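Local coordinates for Nitrate/nitrite sensor protein narX (Escherichia coli K12, PDB 3EZH) that senses nitrate and nitrite through its periplasmic sensor domain and passes the signal to the response regulators NarL and NarP, at residues H8-A13 with G103-T108; R17-R22 with I37-Q42. All blocks are in the same frame, centred on the assembly; numbering follows the deposited sequence.

How the contacts relate
From the N terminus the chain first runs through helix 6-25, which supplies one side of both contacts. Contact 1 pairs its early turns with helix 87-113, the last helix of the domain, and so closes a loop of 89 residues that takes in all the other helices. Contact 2 lies wholly within that loop: after helix 6-25 the chain turns back, and 37-42 of helix 34-44 packs against 17-22. The centres of the two contacts are about 17 Å apart, and Lys12 of the first packs against Gln42 of the second. Contact 1 thus joins the first and last helices, contact 2 the first and second, and both also touch the second subunit.

Contact 1: residues H8-A13 with G103-T108; sequences HAINKA and GFDRTT
The ring of Phe104 meets helix 6-25 at its CE2 corner: the carbonyl O of Ala9 lies at the ring edge, near its plane, 4.3 Å from CE2, while Ala13 CB approaches the same CE2 atom obliquely at 3.8 Å. This is antiparallel packing of the first and last helices in the four-helix bundle of the sensor domain, with segment axes 10.4 Å apart and 170° between their directions. Ala52 and Asp56 of helix 47-56 also touch the ring. Next to it, Ile10 reaches across the interface. With its CG1 anti to the carbonyl carbon (chi1 -64°) and the chain extended beyond, CD1 meets Thr108 CG2 tip to tip at 4.1 Å, and the Ile10 side chain crosses that of Asp105 at about a right angle. Asp105 OD2 rests against the apolar Ile10 CD1 at 3.7 Å, whereas Asp105 OD1 accepts a hydrogen bond from Asn11 ND2 of the second subunit, tying this helix pair to the dimer interface. The buried hydroxyl of Thr108 turns back on its own helix, where OG1 donates to Phe104 O at 2.6 Å, on the opposite face of that carbonyl from Thr108 N.

Contact 2: residues R17-R22 with I37-Q42; sequences RMQSYR and IKEMEQ. With NO3 (nitrate ion), chain C.
Gln19 and Met40 (a selenomethionine) slide past each other in opposite directions, each extended beyond CG, and together they cover most of the interface. Gln19 sends its amide over the backbone of the partner helix, where OE1 lies 3.2 Å from Met40 CA, while NE2 bonds to Ser15 OG one turn back. Met40 runs the other way: its SE passes beside Gln19 CB, and its methyl CE ends 3.2 Å from Ser20 OG, a hydroxyl held by Leu16 O. Toward the outside, Arg22 crosses Glu39 at about a right angle, their guanidinium and carboxylate planes 50° apart. Arg22 NH2 and Glu39 OE1 form a salt bridge at 3.0 Å; the hydrogen bond within it is weak, its N-H...O angle only 122°. Met18 SE lies over one face of the same guanidinium, toward its rim.

Arg17 turns away from helix 34-44 to nitrate. Its chain bends at chi3 and presents one edge: NE reaches O2 at 3.0 Å, and NH2 reaches O3 at 3.0 Å along an almost straight bond (175°). NH1 forms a salt bridge with Asp98 and a hydrogen bond with Asn11 OD1 of the second subunit. Arg17 NH2 of the second subunit also binds the ion. A leucine at Arg17 has no N-H to offer, and since both subunits would carry it, the nitrate would probably lose its hold and Asp98 its positive partner. Two arginines from two subunits thus share one anion: a nitrate site at the dimer interface, beside an antiparallel pair of helices in the sensor bundle.

Contact 1: residues H8-A13 with G103-T108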
loop_
_atom_site.group_PDB
_atom_site.type_symbol
_atom_site.label_atom_id
_atom_site.label_comp_id
_atom_site.label_asym_id
_atom_site.label_seq_id
_atom_site.Cartn_x
_atom_site.Cartn_y
_atom_site.Cartn_z
ATOM N N HIS A 8 -5.207 -12.172 1.086
ATOM C CA HIS A 8 -5.347 -11.414 -0.150
ATOM C C HIS A 8 -6.093 -10.117 0.147
ATOM O O HIS A 8 -5.774 -9.061 -0.395
ATOM C CB HIS A 8 -6.158 -12.179 -1.175
ATOM C CG HIS A 8 -6.153 -11.560 -2.541
ATOM N ND1 HIS A 8 -5.000 -11.404 -3.288
ATOM C CD2 HIS A 8 -7.159 -11.086 -3.306
ATOM C CE1 HIS A 8 -5.303 -10.865 -4.453
ATOM N NE2 HIS A 8 -6.607 -10.663 -4.492
ATOM N N ALA A 9 -7.109 -10.195 0.996
ATOM C CA ALA A 9 -7.859 -8.973 1.259
ATOM C C ALA A 9 -7.007 -7.891 1.917
ATOM O O ALA A 9 -7.247 -6.693 1.629
ATOM C CB ALA A 9 -9.116 -9.300 2.083
ATOM N N ILE A 10 -6.056 -8.244 2.797
ATOM C CA ILE A 10 -5.177 -7.227 3.453
ATOM C C ILE A 10 -4.313 -6.605 2.335
ATOM O O ILE A 10 -4.123 -5.413 2.281
ATOM C CB ILE A 10 -4.292 -7.849 4.553
ATOM C CG1 ILE A 10 -5.206 -8.383 5.657
ATOM C CG2 ILE A 10 -3.289 -6.843 5.215
ATOM C CD1 ILE A 10 -4.468 -9.021 6.798
ATOM N N ASN A 11 -3.818 -7.437 1.425
ATOM C CA ASN A 11 -3.027 -6.932 0.291
ATOM C C ASN A 11 -3.827 -5.964 -0.547
ATOM O O ASN A 11 -3.385 -4.853 -0.878
ATOM C CB ASN A 11 -2.592 -8.136 -0.614
ATOM C CG ASN A 11 -1.656 -7.738 -1.763
ATOM O OD1 ASN A 11 -1.314 -6.579 -1.918
ATOM N ND2 ASN A 11 -1.234 -8.751 -2.607
ATOM N N LYS A 12 -5.013 -6.379 -0.956
ATOM C CA LYS A 12 -5.816 -5.537 -1.808
ATOM C C LYS A 12 -6.270 -4.230 -1.113
ATOM O O LYS A 12 -6.227 -3.178 -1.733
ATOM C CB LYS A 12 -7.030 -6.303 -2.314
ATOM C CG LYS A 12 -6.747 -7.055 -3.608
ATOM C CD LYS A 12 -6.381 -6.061 -4.692
ATOM C CE LYS A 12 -6.375 -6.669 -6.081
ATOM N NZ LYS A 12 -6.544 -5.610 -7.126
ATOM N N ALA A 13 -6.688 -4.322 0.144
ATOM C CA ALA A 13 -7.103 -3.097 0.863
ATOM C C ALA A 13 -5.888 -2.175 1.039
ATOM O O ALA A 13 -5.983 -0.945 0.861
ATOM C CB ALA A 13 -7.668 -3.476 2.233
ATOM N N GLY A 103 -7.327 -2.644 11.245
ATOM C CA GLY A 103 -8.495 -3.315 11.805
ATOM C C GLY A 103 -8.566 -4.714 11.222
ATOM O O GLY A 103 -8.829 -5.682 11.964
ATOM N N PHE A 104 -8.370 -4.832 9.907
ATOM C CA PHE A 104 -8.354 -6.136 9.230
ATOM C C PHE A 104 -7.230 -6.982 9.890
ATOM O O PHE A 104 -7.351 -8.211 10.041
ATOM C CB PHE A 104 -8.018 -6.003 7.752
ATOM C CG PHE A 104 -9.168 -5.571 6.850
ATOM C CD1 PHE A 104 -10.314 -4.950 7.349
ATOM C CD2 PHE A 104 -9.057 -5.711 5.471
ATOM C CE1 PHE A 104 -11.292 -4.482 6.468
ATOM C CE2 PHE A 104 -10.035 -5.249 4.594
ATOM C CZ PHE A 104 -11.176 -4.621 5.098
ATOM N N ASP A 105 -6.136 -6.324 10.278
ATOM C CA ASP A 105 -5.021 -7.022 10.923
ATOM C C ASP A 105 -5.355 -7.679 12.225
ATOM O O ASP A 105 -5.109 -8.859 12.387
ATOM C CB ASP A 105 -3.841 -6.088 11.236
ATOM C CG ASP A 105 -2.944 -5.845 10.052
ATOM O OD1 ASP A 105 -1.907 -5.169 10.223
ATOM O OD2 ASP A 105 -3.299 -6.305 8.964
ATOM N N ARG A 106 -5.868 -6.903 13.182
ATOM C CA ARG A 106 -6.139 -7.458 14.492
ATOM C C ARG A 106 -6.993 -8.686 14.384
ATOM O O ARG A 106 -6.621 -9.764 14.859
ATOM C CB ARG A 106 -6.861 -6.474 15.436
ATOM C CG ARG A 106 -7.037 -7.092 16.818
ATOM C CD ARG A 106 -7.482 -6.077 17.833
ATOM N NE ARG A 106 -8.777 -5.547 17.449
ATOM C CZ ARG A 106 -9.920 -6.204 17.627
ATOM N NH1 ARG A 106 -9.905 -7.412 18.192
ATOM N NH2 ARG A 106 -11.071 -5.646 17.247
ATOM N N THR A 107 -8.143 -8.509 13.744
ATOM C CA THR A 107 -9.124 -9.569 13.593
ATOM C C THR A 107 -8.598 -10.746 12.823
ATOM O O THR A 107 -8.757 -11.898 13.249
ATOM C CB THR A 107 -10.385 -8.989 12.932
ATOM O OG1 THR A 107 -10.808 -7.878 13.739
ATOM C CG2 THR A 107 -11.506 -10.007 12.870
ATOM N N THR A 108 -7.944 -10.476 11.712
ATOM C CA THR A 108 -7.390 -11.561 10.901
ATOM C C THR A 108 -6.326 -12.401 11.591
ATOM O O THR A 108 -6.331 -13.644 11.494
ATOM C CB THR A 108 -6.772 -11.043 9.593
ATOM O OG1 THR A 108 -7.795 -10.463 8.778
ATOM C CG2 THR A 108 -6.116 -12.194 8.820
#

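Contact 2: residues R17-R22 with I37-Q42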
loop_
_atom_site.group_PDB
_atom_site.type_symbol
_atom_site.label_atom_id
_atom_site.label_comp_id
_atom_site.label_asym_id
_atom_site.label_seq_id
_atom_site.Cartn_x
_atom_site.Cartn_y
_atom_site.Cartn_z
ATOM N N ARG A 17 -3.931 2.355 -0.666
ATOM C CA ARG A 17 -3.100 3.459 -0.180
ATOM C C ARG A 17 -2.128 3.812 -1.273
ATOM O O ARG A 17 -1.922 4.963 -1.610
ATOM C CB ARG A 17 -2.338 3.017 1.072
ATOM C CG ARG A 17 -3.282 2.549 2.230
ATOM C CD ARG A 17 -2.468 2.132 3.409
ATOM N NE ARG A 17 -1.744 0.875 3.171
ATOM C CZ ARG A 17 -1.335 0.034 4.122
ATOM N NH1 ARG A 17 -1.557 0.283 5.437
ATOM N NH2 ARG A 17 -0.711 -1.085 3.736
HETATM N N MSE A 18 -1.483 2.786 -1.825
HETATM C CA MSE A 18 -0.598 3.072 -2.929
HETATM C C MSE A 18 -1.363 3.720 -4.092
HETATM O O MSE A 18 -0.851 4.655 -4.736
HETATM C CB MSE A 18 0.032 1.750 -3.451
HETATM C CG MSE A 18 0.981 1.954 -4.651
HETATM SE SE MSE A 18 0.049 1.802 -6.404
HETATM C CE MSE A 18 -0.173 -0.097 -6.453
ATOM N N GLN A 19 -2.598 3.246 -4.370
ATOM C CA GLN A 19 -3.287 3.778 -5.519
ATOM C C GLN A 19 -3.668 5.219 -5.354
ATOM O O GLN A 19 -3.766 5.966 -6.361
ATOM C CB GLN A 19 -4.485 2.893 -5.863
ATOM C CG GLN A 19 -4.123 1.467 -6.269
ATOM C CD GLN A 19 -5.386 0.663 -6.634
ATOM O OE1 GLN A 19 -6.144 1.071 -7.505
ATOM N NE2 GLN A 19 -5.635 -0.445 -5.908
ATOM N N SER A 20 -3.875 5.588 -4.066
ATOM C CA SER A 20 -4.187 6.972 -3.738
ATOM C C SER A 20 -3.018 7.907 -4.058
ATOM O O SER A 20 -3.213 8.971 -4.694
ATOM C CB SER A 20 -4.542 7.115 -2.225
ATOM O OG SER A 20 -5.740 6.404 -1.942
ATOM N N TYR A 21 -1.809 7.519 -3.637
ATOM C CA TYR A 21 -0.661 8.367 -3.871
ATOM C C TYR A 21 -0.217 8.252 -5.322
ATOM O O TYR A 21 0.394 9.186 -5.846
ATOM C CB TYR A 21 0.497 8.037 -2.933
ATOM C CG TYR A 21 0.488 8.949 -1.666
ATOM C CD1 TYR A 21 0.835 10.283 -1.786
ATOM C CD2 TYR A 21 0.087 8.467 -0.435
ATOM C CE1 TYR A 21 0.773 11.137 -0.663
ATOM C CE2 TYR A 21 0.016 9.320 0.682
ATOM C CZ TYR A 21 0.352 10.625 0.534
ATOM O OH TYR A 21 0.275 11.497 1.643
ATOM N N ARG A 22 -0.489 7.117 -5.941
ATOM C CA ARG A 22 -0.167 7.048 -7.380
ATOM C C ARG A 22 -1.017 8.052 -8.159
ATOM O O ARG A 22 -0.507 8.663 -9.115
ATOM C CB ARG A 22 -0.389 5.598 -7.926
ATOM C CG ARG A 22 -0.166 5.498 -9.471
ATOM C CD ARG A 22 -0.032 3.954 -9.781
ATOM N NE ARG A 22 -1.333 3.318 -9.722
ATOM C CZ ARG A 22 -1.557 1.999 -9.846
ATOM N NH1 ARG A 22 -0.537 1.144 -10.012
ATOM N NH2 ARG A 22 -2.831 1.537 -9.860
ATOM N N ILE A 37 -8.244 5.274 -12.233
ATOM C CA ILE A 37 -9.449 5.514 -11.417
ATOM C C ILE A 37 -10.368 4.295 -11.489
ATOM O O ILE A 37 -10.902 3.831 -10.503
ATOM C CB ILE A 37 -10.173 6.780 -11.879
ATOM C CG1 ILE A 37 -9.265 7.979 -11.669
ATOM C CG2 ILE A 37 -11.474 7.017 -11.083
ATOM C CD1 ILE A 37 -9.884 9.271 -12.142
ATOM N N LYS A 38 -10.539 3.706 -12.664
ATOM C CA LYS A 38 -11.416 2.522 -12.675
ATOM C C LYS A 38 -10.820 1.344 -11.890
ATOM O O LYS A 38 -11.565 0.590 -11.272
ATOM C CB LYS A 38 -11.722 2.072 -14.120
ATOM C CG LYS A 38 -12.333 3.186 -14.990
ATOM C CD LYS A 38 -13.426 3.976 -14.256
ATOM C CE LYS A 38 -14.560 3.072 -13.777
ATOM N NZ LYS A 38 -15.112 3.481 -12.435
ATOM N N GLU A 39 -9.499 1.184 -11.919
ATOM C CA GLU A 39 -8.865 0.122 -11.170
ATOM C C GLU A 39 -9.104 0.357 -9.676
ATOM O O GLU A 39 -9.411 -0.587 -8.919
ATOM C CB GLU A 39 -7.342 0.086 -11.419
ATOM C CG GLU A 39 -6.729 -1.063 -10.641
ATOM C CD GLU A 39 -5.206 -1.069 -10.649
ATOM O OE1 GLU A 39 -4.608 -0.273 -11.396
ATOM O OE2 GLU A 39 -4.622 -1.886 -9.897
HETATM N N MSE A 40 -8.979 1.608 -9.251
HETATM C CA MSE A 40 -9.176 1.889 -7.818
HETATM C C MSE A 40 -10.659 1.686 -7.420
HETATM O O MSE A 40 -10.995 1.158 -6.346
HETATM C CB MSE A 40 -8.687 3.327 -7.452
HETATM C CG MSE A 40 -8.318 3.382 -6.013
HETATM SE SE MSE A 40 -7.716 5.168 -5.646
HETATM C CE MSE A 40 -8.046 5.062 -3.723
ATOM N N GLU A 41 -11.548 2.029 -8.338
ATOM C CA GLU A 41 -12.971 1.806 -8.114
ATOM C C GLU A 41 -13.229 0.297 -7.943
ATOM O O GLU A 41 -13.899 -0.147 -7.017
ATOM C CB GLU A 41 -13.762 2.342 -9.335
ATOM C CG GLU A 41 -15.266 2.468 -9.180
ATOM C CD GLU A 41 -16.013 1.132 -9.122
ATOM O OE1 GLU A 41 -15.606 0.167 -9.821
ATOM O OE2 GLU A 41 -17.033 1.059 -8.390
ATOM N N GLN A 42 -12.677 -0.509 -8.847
ATOM C CA GLN A 42 -12.896 -1.957 -8.793
ATOM C C GLN A 42 -12.439 -2.529 -7.455
ATOM O O GLN A 42 -13.168 -3.295 -6.823
ATOM C CB GLN A 42 -12.135 -2.626 -9.965
ATOM C CG GLN A 42 -12.080 -4.179 -9.938
ATOM C CD GLN A 42 -11.087 -4.759 -8.900
ATOM O OE1 GLN A 42 -11.371 -4.797 -7.696
ATOM N NE2 GLN A 42 -9.915 -5.210 -9.376
HETATM N N NO3 C . -0.106 -0.450 0.263
HETATM O O1 NO3 C . -0.039 -0.377 -0.979
HETATM O O2 NO3 C . 0.167 0.543 0.865
HETATM O O3 NO3 C . -0.417 -1.528 0.771
#